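Local coordinates for protein cellulose 1,4-beta-cellobiosidase (Thermobifida fusca, PDB 4JJJ) that probably splits cellobiose units from cellulose chains, with this piece being the family 48 glycoside hydrolase catalytic domain of a longer protein, at residues N277-T282 against Y385-T390; Y105-P110 against P118-V123; D269-K274 against W315-S320. The protein carries 1 engineered substitution. All blocks are in the same frame, centred on the assembly; numbering follows the deposited sequence.

Interaction 1. Residues N277-T282 against Y385-T390; sequences NCVGAT and YDTPPT. With FE (Fe (III) ion), chain N.
The carbonyl oxygen of Tyr385 is gripped by two donors: Gly280 N at 2.7 Å from Tyr385 O, in the carbonyl plane and nearly straight (166° at the hydrogen), and, more weakly, a water that also accepts from Ala281 N. Gly280 suits its place because phi is 96°, where a side chain would press on the carbonyl oxygen of Val279. A second water spans the two loops, donating to Cys278 O and Asp386 O.

Beside this polar seam, Cys278 SG lies 3.4 Å from Tyr385 CD1 in an oblique sulfur-aromatic contact; chi1 of -174° sets the sulfur opposite its own backbone N and against the ring. Its disulfide to Cys284 fixes it there. Ala281 CB touches the ring at CD2 (3.9 Å), and Val279 straddles the other loop, CG2 on Pro388 CD and CG1 near Thr387 OG1 at 3.6 Å. The phenol OH is hydrogen-bonded to Asp269.

Asp386 turns away and binds the iron(III) ion through OD1 (2.2 Å); the metal's remaining ligands in the model are waters, too crowded for their number to be certain. Because OD1 also accepts from Thr387 N, the iron probably polarises a carboxylate whose rotation the backbone already limits.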
loop_
_atom_site.group_PDB
_atom_site.type_symbol
_atom_site.label_atom_id
_atom_site.label_comp_id
_atom_site.label_asym_id
_atom_site.label_seq_id
_atom_site.Cartn_x
_atom_site.Cartn_y
_atom_site.Cartn_z
ATOM N N ASN A 277 -6.574 -6.200 24.491
ATOM C CA ASN A 277 -5.944 -5.677 25.725
ATOM C C ASN A 277 -4.521 -6.230 25.861
ATOM O O ASN A 277 -4.059 -6.709 26.898
ATOM C CB ASN A 277 -6.849 -6.012 26.888
ATOM C CG ASN A 277 -8.254 -5.396 26.696
ATOM O OD1 ASN A 277 -8.373 -4.237 26.475
ATOM N ND2 ASN A 277 -9.287 -6.219 26.649
ATOM N N CYS A 278 -3.783 -6.168 24.742
ATOM C CA CYS A 278 -2.500 -6.828 24.630
ATOM C C CYS A 278 -1.500 -5.793 25.033
ATOM O O CYS A 278 -0.847 -5.127 24.172
ATOM C CB CYS A 278 -2.275 -7.295 23.193
ATOM S SG CYS A 278 -0.795 -8.296 22.925
ATOM N N VAL A 279 -1.263 -5.704 26.366
ATOM C CA VAL A 279 -0.477 -4.617 26.934
ATOM C C VAL A 279 0.620 -5.322 27.746
ATOM O O VAL A 279 0.299 -6.124 28.625
ATOM C CB VAL A 279 -1.304 -3.705 27.836
ATOM C CG1 VAL A 279 -0.451 -2.668 28.496
ATOM C CG2 VAL A 279 -2.354 -3.008 27.016
ATOM N N GLY A 280 1.871 -5.014 27.449
ATOM C CA GLY A 280 3.020 -5.638 28.105
ATOM C C GLY A 280 3.513 -6.794 27.250
ATOM O O GLY A 280 2.880 -7.843 27.167
ATOM N N ALA A 281 4.645 -6.612 26.586
ATOM C CA ALA A 281 5.141 -7.623 25.746
ATOM C C ALA A 281 5.395 -8.976 26.431
ATOM O O ALA A 281 5.094 -9.987 25.857
ATOM C CB ALA A 281 6.351 -7.155 24.997
ATOM N N THR A 282 5.841 -8.993 27.711
ATOM C CA THR A 282 6.061 -10.284 28.379
ATOM C C THR A 282 4.792 -10.879 28.959
ATOM O O THR A 282 4.776 -12.067 29.144
ATOM C CB THR A 282 7.117 -10.180 29.532
ATOM O OG1 THR A 282 6.689 -9.112 30.395
ATOM C CG2 THR A 282 8.441 -9.830 28.941
ATOM N N TYR A 385 3.840 -3.342 22.252
ATOM C CA TYR A 385 2.807 -3.747 23.174
ATOM C C TYR A 385 2.808 -2.777 24.408
ATOM O O TYR A 385 2.724 -3.287 25.544
ATOM C CB TYR A 385 2.897 -5.223 23.592
ATOM C CG TYR A 385 2.877 -6.141 22.363
ATOM C CD1 TYR A 385 1.724 -6.377 21.681
ATOM C CD2 TYR A 385 4.051 -6.667 21.837
ATOM C CE1 TYR A 385 1.739 -7.109 20.466
ATOM C CE2 TYR A 385 4.073 -7.397 20.651
ATOM C CZ TYR A 385 2.889 -7.622 19.980
ATOM O OH TYR A 385 2.951 -8.352 18.831
ATOM N N ASP A 386 2.953 -1.488 24.154
ATOM C CA ASP A 386 3.091 -0.471 25.181
ATOM C C ASP A 386 1.724 -0.189 25.748
ATOM O O ASP A 386 0.720 -0.731 25.385
ATOM C CB ASP A 386 3.674 0.809 24.608
ATOM C CG ASP A 386 4.537 1.582 25.569
ATOM O OD1 ASP A 386 4.459 1.290 26.817
ATOM O OD2 ASP A 386 5.380 2.360 25.000
ATOM N N THR A 387 1.743 0.667 26.766
ATOM C CA THR A 387 0.517 1.013 27.494
ATOM C C THR A 387 -0.130 2.196 26.872
ATOM O O THR A 387 0.420 3.303 26.794
ATOM C CB THR A 387 0.963 1.412 28.922
ATOM O OG1 THR A 387 1.515 0.232 29.504
ATOM C CG2 THR A 387 -0.311 1.955 29.646
ATOM N N PRO A 388 -1.340 2.016 26.321
ATOM C CA PRO A 388 -1.971 3.197 25.810
ATOM C C PRO A 388 -2.593 4.077 26.865
ATOM O O PRO A 388 -2.839 3.536 27.980
ATOM C CB PRO A 388 -3.072 2.628 24.926
ATOM C CG PRO A 388 -2.920 1.207 24.950
ATOM C CD PRO A 388 -2.182 0.852 26.204
ATOM N N PRO A 389 -2.930 5.321 26.507
ATOM C CA PRO A 389 -3.540 6.215 27.501
ATOM C C PRO A 389 -4.811 5.629 28.052
ATOM O O PRO A 389 -5.673 5.014 27.328
ATOM C CB PRO A 389 -3.853 7.508 26.758
ATOM C CG PRO A 389 -3.276 7.396 25.390
ATOM C CD PRO A 389 -2.720 6.019 25.202
ATOM N N THR A 390 -5.051 5.840 29.324
ATOM C CA THR A 390 -6.302 5.404 29.910
ATOM C C THR A 390 -7.545 6.080 29.224
ATOM O O THR A 390 -7.486 7.249 28.903
ATOM C CB THR A 390 -6.300 5.820 31.380
ATOM O OG1 THR A 390 -5.171 5.162 31.968
ATOM C CG2 THR A 390 -7.515 5.316 32.119
HETATM FE FE FE N . 5.786 2.143 28.286
HETATM O O HOH W 1 -0.324 -2.426 23.345
HETATM O O HOH W 2 5.845 -3.956 26.502
HETATM O O HOH W 3 7.234 2.850 27.044
HETATM O O HOH W 4 4.431 3.867 29.110
HETATM O O HOH W 5 5.155 3.601 27.117
HETATM O O HOH W 6 3.920 2.205 28.941
#

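Interaction 2. Residues Y105-P110 against P118-V123; sequences YIPEQP and PLMNNV. With BGC (beta-D-glucopyranose), chain D.
Tyr105 and Val123 cross obliquely where two loop segments of the family 48 domain meet, the second starting at the end of the short strand 117-118 and closing in a type I beta turn from Met120 to Val123. The turn brings Val123 over one face of the Tyr105 ring, a CH-pi contact with CG1 3.9 Å from the ring centroid and 25° off its normal, while CG2 reaches Tyr105 CD2 at 3.5 Å. With chi1 at 178°, the ring extends opposite the backbone N and into this branched side chain. Met120 runs beside the tyrosine in the same direction: its CB meets the ring edge in plane, and in one of its two conformers SD makes a tentative Met-aromatic contact there. In that same conformer its side chain crosses Pro107 at about a right angle, Met120 CE 3.7 Å from Pro107 CG. With Tyr105 cut back to an alanine, Val123 is likely to lose the face it covers and Met120 the edge it borders, opening a gap.

Leu119 and Ile106 meet through their CD1 methyls at 4.0 Å, both belonging to the glycan pocket; Ile106 CD1 also lies 3.7 Å from O6 of a bound glucose. The backbones are tied by Met120 N to Tyr105 O at 2.9 Å, and one water accepts from Tyr105 N while donating to Met120 O and Val123 O, 2.8 Å from each.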
loop_
_atom_site.group_PDB
_atom_site.type_symbol
_atom_site.label_atom_id
_atom_site.label_comp_id
_atom_site.label_asym_id
_atom_site.label_seq_id
_atom_site.Cartn_x
_atom_site.Cartn_y
_atom_site.Cartn_z
ATOM N N TYR A 105 10.643 -11.909 18.934
ATOM C CA TYR A 105 10.280 -10.539 19.120
ATOM C C TYR A 105 11.437 -9.538 19.100
ATOM O O TYR A 105 12.488 -9.770 19.727
ATOM C CB TYR A 105 9.563 -10.398 20.450
ATOM C CG TYR A 105 9.148 -9.009 20.844
ATOM C CD1 TYR A 105 8.024 -8.405 20.322
ATOM C CD2 TYR A 105 9.832 -8.279 21.807
ATOM C CE1 TYR A 105 7.663 -7.128 20.661
ATOM C CE2 TYR A 105 9.457 -7.029 22.203
ATOM C CZ TYR A 105 8.354 -6.421 21.699
ATOM O OH TYR A 105 7.964 -5.189 22.149
ATOM N N ILE A 106 11.217 -8.428 18.391
ATOM C CA ILE A 106 12.099 -7.267 18.460
ATOM C C ILE A 106 11.177 -6.081 18.697
ATOM O O ILE A 106 10.207 -5.889 17.920
ATOM C CB ILE A 106 12.891 -7.082 17.139
ATOM C CG1 ILE A 106 13.878 -8.218 16.888
ATOM C CG2 ILE A 106 13.576 -5.749 17.139
ATOM C CD1 ILE A 106 14.408 -8.288 15.482
ATOM N N PRO A 107 11.411 -5.265 19.696
ATOM C CA PRO A 107 10.485 -4.124 19.872
ATOM C C PRO A 107 10.681 -3.062 18.849
ATOM O O PRO A 107 11.801 -2.790 18.419
ATOM C CB PRO A 107 10.880 -3.583 21.263
ATOM C CG PRO A 107 12.272 -3.970 21.382
ATOM C CD PRO A 107 12.420 -5.302 20.800
ATOM N N GLU A 108 9.611 -2.437 18.399
ATOM C CA GLU A 108 9.766 -1.220 17.629
ATOM C C GLU A 108 10.234 -0.127 18.577
ATOM O O GLU A 108 9.958 -0.152 19.764
ATOM C CB GLU A 108 8.452 -0.832 16.926
ATOM C CG GLU A 108 8.048 -1.996 15.983
ATOM C CD GLU A 108 6.782 -1.805 15.126
ATOM O OE1 GLU A 108 6.322 -0.576 15.125
ATOM O OE2 GLU A 108 6.320 -2.883 14.518
ATOM N N GLN A 109 10.985 0.819 18.060
ATOM C CA GLN A 109 11.511 1.886 18.919
ATOM C C GLN A 109 10.823 3.206 18.588
ATOM O O GLN A 109 10.370 3.467 17.420
ATOM C CB GLN A 109 13.032 1.957 18.729
ATOM C CG GLN A 109 13.787 0.686 18.944
ATOM C CD GLN A 109 13.968 0.417 20.426
ATOM O OE1 GLN A 109 13.650 1.283 21.265
ATOM N NE2 GLN A 109 14.306 -0.816 20.766
ATOM N N PRO A 110 10.831 4.164 19.506
ATOM C CA PRO A 110 10.093 5.422 19.216
ATOM C C PRO A 110 10.682 6.361 18.155
ATOM O O PRO A 110 9.918 7.163 17.532
ATOM C CB PRO A 110 10.064 6.109 20.562
ATOM C CG PRO A 110 10.710 5.253 21.575
ATOM C CD PRO A 110 11.230 4.018 20.917
ATOM N N PRO A 118 17.122 -4.778 19.645
ATOM C CA PRO A 118 17.510 -6.147 20.005
ATOM C C PRO A 118 16.406 -7.204 19.982
ATOM O O PRO A 118 15.209 -6.932 20.202
ATOM C CB PRO A 118 17.972 -5.963 21.483
ATOM C CG PRO A 118 17.078 -4.853 21.994
ATOM C CD PRO A 118 16.812 -3.939 20.789
ATOM N N LEU A 119 16.824 -8.406 19.745
ATOM C CA LEU A 119 15.999 -9.564 20.001
ATOM C C LEU A 119 15.705 -9.742 21.473
ATOM O O LEU A 119 16.614 -9.564 22.303
ATOM C CB LEU A 119 16.677 -10.820 19.512
ATOM C CG LEU A 119 16.761 -11.128 18.028
ATOM C CD1 LEU A 119 17.555 -10.160 17.183
ATOM C CD2 LEU A 119 17.424 -12.496 17.944
ATOM N N MET A 120 14.460 -10.100 21.787
ATOM C CA MET A 120 14.017 -10.374 23.174
ATOM C C MET A 120 13.358 -11.747 23.252
ATOM O O MET A 120 12.232 -11.978 22.846
ATOM C CB MET A 120 13.110 -9.276 23.705
ATOM C CG MET A 120 13.780 -7.923 23.773
ATOM S SD MET A 120 12.754 -6.625 24.427
ATOM C CE MET A 120 13.937 -5.275 24.449
ATOM N N ASN A 121 14.098 -12.722 23.710
ATOM C CA ASN A 121 13.528 -14.065 23.826
ATOM C C ASN A 121 12.507 -14.292 24.939
ATOM O O ASN A 121 11.788 -15.348 24.888
ATOM C CB ASN A 121 14.648 -15.104 24.068
ATOM C CG ASN A 121 15.559 -15.222 22.888
ATOM O OD1 ASN A 121 15.105 -15.228 21.747
ATOM N ND2 ASN A 121 16.852 -15.253 23.139
ATOM N N ASN A 122 12.405 -13.382 25.879
ATOM C CA ASN A 122 11.424 -13.508 27.012
ATOM C C ASN A 122 10.025 -13.061 26.629
ATOM O O ASN A 122 9.117 -13.178 27.430
ATOM C CB ASN A 122 11.890 -12.755 28.272
ATOM C CG ASN A 122 11.979 -11.244 28.094
ATOM O OD1 ASN A 122 11.944 -10.701 26.997
ATOM N ND2 ASN A 122 12.097 -10.552 29.203
ATOM N N VAL A 123 9.840 -12.545 25.396
ATOM C CA VAL A 123 8.523 -12.103 24.980
ATOM C C VAL A 123 7.866 -13.243 24.224
ATOM O O VAL A 123 8.414 -13.717 23.257
ATOM C CB VAL A 123 8.636 -10.853 24.131
ATOM C CG1 VAL A 123 7.326 -10.600 23.429
ATOM C CG2 VAL A 123 9.047 -9.657 24.956
HETATM C C2 BGC D . 13.947 -8.489 11.182
HETATM C C3 BGC D . 14.318 -9.963 11.283
HETATM C C4 BGC D . 13.481 -10.645 12.397
HETATM C C5 BGC D . 11.996 -10.374 12.138
HETATM C C6 BGC D . 11.097 -10.890 13.312
HETATM C C1 BGC D . 12.448 -8.376 10.911
HETATM O O2 BGC D . 14.672 -7.963 10.088
HETATM O O3 BGC D . 15.727 -10.030 11.602
HETATM O O4 BGC D . 13.635 -12.064 12.348
HETATM O O5 BGC D . 11.798 -8.958 12.052
HETATM O O6 BGC D . 11.337 -10.184 14.529
HETATM O O HOH W 7 10.519 -13.618 21.391
#

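Interaction 3. Residues D269-K274 against W315-S320; sequences DKYFKK and WRIGSS. With BGC (beta-D-glucopyranose), chain D; BGC (beta-D-glucopyranose), chain B; BGC (beta-D-glucopyranose), chain C.
Asp269 meets Ser320 in the wall of the glycan pocket, where a type I beta turn, Asp269 to Phe272, packs against the outermost strand 314-317 of an antiparallel sheet and the loop that follows it. The hydrogen bonds centre on Asp269 and Ser320. Ser320 OG donates to Asp269 OD1 at 2.7 Å, from above the carboxylate plane, and accepts from Lys270 N at 3.1 Å along an almost straight line (173°); a serine can do both at once. Asp269 OD2 accepts from Tyr271 N at 3.1 Å, an Asx turn, and from Lys273 N on the opposite face of the carboxylate, which thus ties the turn and the residue after it. Gly318 N makes a weak bond to Lys270 O, and a water donates to Lys270 O and Arg316 O. A side chain on Gly318 would crowd Asp269 O.

Apolar contact falls to Ile317, whose CG2 lies 3.9 Å from Tyr271 CE1 and whose CD1 lies 3.9 Å from Lys270 CE. Phe272 turns its edge to Arg316 O.

Both segments also reach the sugars. Lys270, fully extended, carries NZ to O2 of one glucose (3.1 Å) and, weakly, to its O3; a salt bridge to Glu108 also holds the amine. Trp315 offers one face to the next glucose, whose O4 lies 3.4 Å above the ring plane. At that same sugar, Tyr271 OH donates to O6, 2.7 Å away and in the plane of the tyrosine ring.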
loop_
_atom_site.group_PDB
_atom_site.type_symbol
_atom_site.label_atom_id
_atom_site.label_comp_id
_atom_site.label_asym_id
_atom_site.label_seq_id
_atom_site.Cartn_x
_atom_site.Cartn_y
_atom_site.Cartn_z
ATOM N N ASP A 269 -1.846 -10.572 14.335
ATOM C CA ASP A 269 -0.888 -9.764 15.099
ATOM C C ASP A 269 0.557 -10.053 14.601
ATOM O O ASP A 269 0.873 -11.182 14.230
ATOM C CB ASP A 269 -1.008 -10.138 16.592
ATOM C CG ASP A 269 -0.083 -9.329 17.467
ATOM O OD1 ASP A 269 -0.468 -8.183 17.817
ATOM O OD2 ASP A 269 0.995 -9.854 17.793
ATOM N N LYS A 270 1.426 -9.048 14.699
ATOM C CA LYS A 270 2.759 -9.169 14.209
ATOM C C LYS A 270 3.423 -10.457 14.703
ATOM O O LYS A 270 4.067 -11.156 13.938
ATOM C CB LYS A 270 3.548 -7.972 14.589
ATOM C CG LYS A 270 4.908 -7.817 13.984
ATOM C CD LYS A 270 5.694 -6.588 14.482
ATOM C CE LYS A 270 7.075 -6.516 13.864
ATOM N NZ LYS A 270 7.759 -5.300 14.335
ATOM N N TYR A 271 3.374 -10.654 16.030
ATOM C CA TYR A 271 4.010 -11.802 16.622
ATOM C C TYR A 271 2.986 -12.827 17.128
ATOM O O TYR A 271 3.256 -13.619 18.072
ATOM C CB TYR A 271 4.968 -11.369 17.737
ATOM C CG TYR A 271 6.177 -10.663 17.211
ATOM C CD1 TYR A 271 7.174 -11.370 16.584
ATOM C CD2 TYR A 271 6.271 -9.238 17.318
ATOM C CE1 TYR A 271 8.299 -10.687 16.028
ATOM C CE2 TYR A 271 7.371 -8.567 16.773
ATOM C CZ TYR A 271 8.352 -9.330 16.128
ATOM O OH TYR A 271 9.453 -8.590 15.636
ATOM N N PHE A 272 1.867 -12.923 16.446
ATOM C CA PHE A 272 0.816 -13.857 16.701
ATOM C C PHE A 272 0.391 -13.830 18.192
ATOM O O PHE A 272 0.060 -14.869 18.723
ATOM C CB PHE A 272 1.219 -15.272 16.216
ATOM C CG PHE A 272 1.395 -15.358 14.710
ATOM C CD1 PHE A 272 0.292 -15.553 13.885
ATOM C CD2 PHE A 272 2.676 -15.204 14.129
ATOM C CE1 PHE A 272 0.514 -15.513 12.508
ATOM C CE2 PHE A 272 2.867 -15.216 12.756
ATOM C CZ PHE A 272 1.750 -15.327 11.949
ATOM N N LYS A 273 0.426 -12.664 18.788
ATOM C CA LYS A 273 -0.167 -12.526 20.136
ATOM C C LYS A 273 -1.636 -12.636 20.082
ATOM O O LYS A 273 -2.323 -12.255 19.121
ATOM C CB LYS A 273 0.115 -11.190 20.695
ATOM C CG LYS A 273 1.539 -10.821 20.918
ATOM C CD LYS A 273 2.209 -11.485 22.051
ATOM C CE LYS A 273 3.263 -10.564 22.694
ATOM N NZ LYS A 273 3.833 -11.373 23.818
ATOM N N LYS A 274 -2.218 -13.066 21.194
ATOM C CA LYS A 274 -3.645 -13.023 21.277
ATOM C C LYS A 274 -4.139 -11.584 21.144
ATOM O O LYS A 274 -3.601 -10.629 21.754
ATOM C CB LYS A 274 -4.070 -13.504 22.651
ATOM C CG LYS A 274 -5.575 -13.551 22.928
ATOM C CD LYS A 274 -5.780 -14.147 24.343
ATOM C CE LYS A 274 -7.243 -14.266 24.706
ATOM N NZ LYS A 274 -7.918 -15.419 24.042
ATOM N N TRP A 315 11.476 -17.086 9.256
ATOM C CA TRP A 315 10.532 -16.475 10.126
ATOM C C TRP A 315 9.405 -15.800 9.262
ATOM O O TRP A 315 9.534 -15.599 8.025
ATOM C CB TRP A 315 11.149 -15.389 10.965
ATOM C CG TRP A 315 11.876 -14.392 10.169
ATOM C CD1 TRP A 315 13.188 -14.487 9.774
ATOM C CD2 TRP A 315 11.356 -13.190 9.594
ATOM N NE1 TRP A 315 13.521 -13.399 8.964
ATOM C CE2 TRP A 315 12.429 -12.542 8.918
ATOM C CE3 TRP A 315 10.110 -12.547 9.634
ATOM C CZ2 TRP A 315 12.275 -11.354 8.211
ATOM C CZ3 TRP A 315 9.950 -11.337 8.965
ATOM C CH2 TRP A 315 11.039 -10.735 8.231
ATOM N N ARG A 316 8.295 -15.524 9.965
ATOM C CA ARG A 316 7.103 -14.829 9.387
ATOM C C ARG A 316 6.496 -13.995 10.458
ATOM O O ARG A 316 6.445 -14.392 11.670
ATOM C CB ARG A 316 6.048 -15.794 8.867
ATOM C CG ARG A 316 6.560 -16.678 7.735
ATOM C CD ARG A 316 5.553 -17.652 7.180
ATOM N NE ARG A 316 6.254 -18.468 6.202
ATOM C CZ ARG A 316 5.746 -19.465 5.492
ATOM N NH1 ARG A 316 4.476 -19.850 5.588
ATOM N NH2 ARG A 316 6.529 -20.103 4.641
ATOM N N ILE A 317 5.947 -12.823 10.036
ATOM C CA ILE A 317 5.213 -11.920 10.928
ATOM C C ILE A 317 3.974 -11.467 10.203
ATOM O O ILE A 317 4.038 -11.289 8.979
ATOM C CB ILE A 317 6.010 -10.752 11.460
ATOM C CG1 ILE A 317 6.570 -9.853 10.290
ATOM C CG2 ILE A 317 7.213 -11.226 12.349
ATOM C CD1 ILE A 317 7.516 -8.718 10.664
ATOM N N GLY A 318 2.893 -11.232 10.944
ATOM C CA GLY A 318 1.759 -10.408 10.507
ATOM C C GLY A 318 2.084 -9.012 10.799
ATOM O O GLY A 318 3.214 -8.578 10.790
ATOM N N SER A 319 1.047 -8.197 11.094
ATOM C CA SER A 319 1.247 -6.866 11.611
ATOM C C SER A 319 0.060 -6.471 12.451
ATOM O O SER A 319 -1.056 -6.907 12.165
ATOM C CB SER A 319 1.716 -5.845 10.605
ATOM O OG SER A 319 0.636 -5.245 9.999
ATOM N N SER A 320 0.264 -5.645 13.454
ATOM C CA SER A 320 -0.724 -5.443 14.489
ATOM C C SER A 320 -1.654 -4.236 14.302
ATOM O O SER A 320 -2.695 -4.160 14.991
ATOM C CB SER A 320 -0.006 -5.227 15.823
ATOM O OG SER A 320 0.753 -6.398 16.147
HETATM C C2 BGC D . 13.947 -8.489 11.182
HETATM C C3 BGC D . 14.318 -9.963 11.283
HETATM C C4 BGC D . 13.481 -10.645 12.397
HETATM C C5 BGC D . 11.996 -10.374 12.138
HETATM C C6 BGC D . 11.097 -10.890 13.312
HETATM C C1 BGC D . 12.448 -8.376 10.911
HETATM O O2 BGC D . 14.672 -7.963 10.088
HETATM O O3 BGC D . 15.727 -10.030 11.602
HETATM O O4 BGC D . 13.635 -12.064 12.348
HETATM O O5 BGC D . 11.798 -8.958 12.052
HETATM O O6 BGC D . 11.337 -10.184 14.529
HETATM C C2 BGC B . 9.047 -5.041 10.643
HETATM C C3 BGC B . 10.224 -5.754 11.275
HETATM C C4 BGC B . 10.929 -6.684 10.305
HETATM C C5 BGC B . 11.231 -5.997 8.998
HETATM C C6 BGC B . 11.751 -6.860 7.909
HETATM C C1 BGC B . 9.518 -4.371 9.328
HETATM O O2 BGC B . 8.432 -4.094 11.507
HETATM O O3 BGC B . 9.773 -6.502 12.437
HETATM O O4 BGC B . 12.191 -7.037 10.967
HETATM O O5 BGC B . 10.027 -5.368 8.458
HETATM O O6 BGC B . 12.108 -6.112 6.762
HETATM C C2 BGC C . 14.254 -14.086 13.345
HETATM C C3 BGC C . 15.276 -14.832 14.231
HETATM C C4 BGC C . 16.703 -14.509 13.762
HETATM C C5 BGC C . 16.911 -12.978 13.625
HETATM C C6 BGC C . 18.280 -12.448 13.189
HETATM C C1 BGC C . 14.598 -12.621 13.271
HETATM O O2 BGC C . 13.009 -14.323 13.908
HETATM O O3 BGC C . 15.068 -16.269 14.121
HETATM O O4 BGC C . 17.615 -14.820 14.904
HETATM O O5 BGC C . 15.907 -12.502 12.659
HETATM O O6 BGC C . 18.713 -11.255 13.846
HETATM O O HOH W 8 5.597 -13.660 14.270
#

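How the interactions relate
The three contacts cluster on one side of the domain's centre, their own centres 13 to 15 Å apart. Interaction 2 closes early in the chain, before either of the others opens, whereas the segments of interactions 1 and 3 alternate: 269-274 and 277-282 belong to one loop between helix 250-263 and strand 302-306. Lys273, from that loop, joins the set: its NZ bonds Ala281 O of interaction 1 and touches Val123 of interaction 2. Tyrosine rings continue the packing, Tyr105 meeting both Tyr385 and, edge to face, Tyr271. Interactions 2 and 3 touch the same glucose and line one stretch of the glycan site, with interaction 1 packed behind them beside the iron.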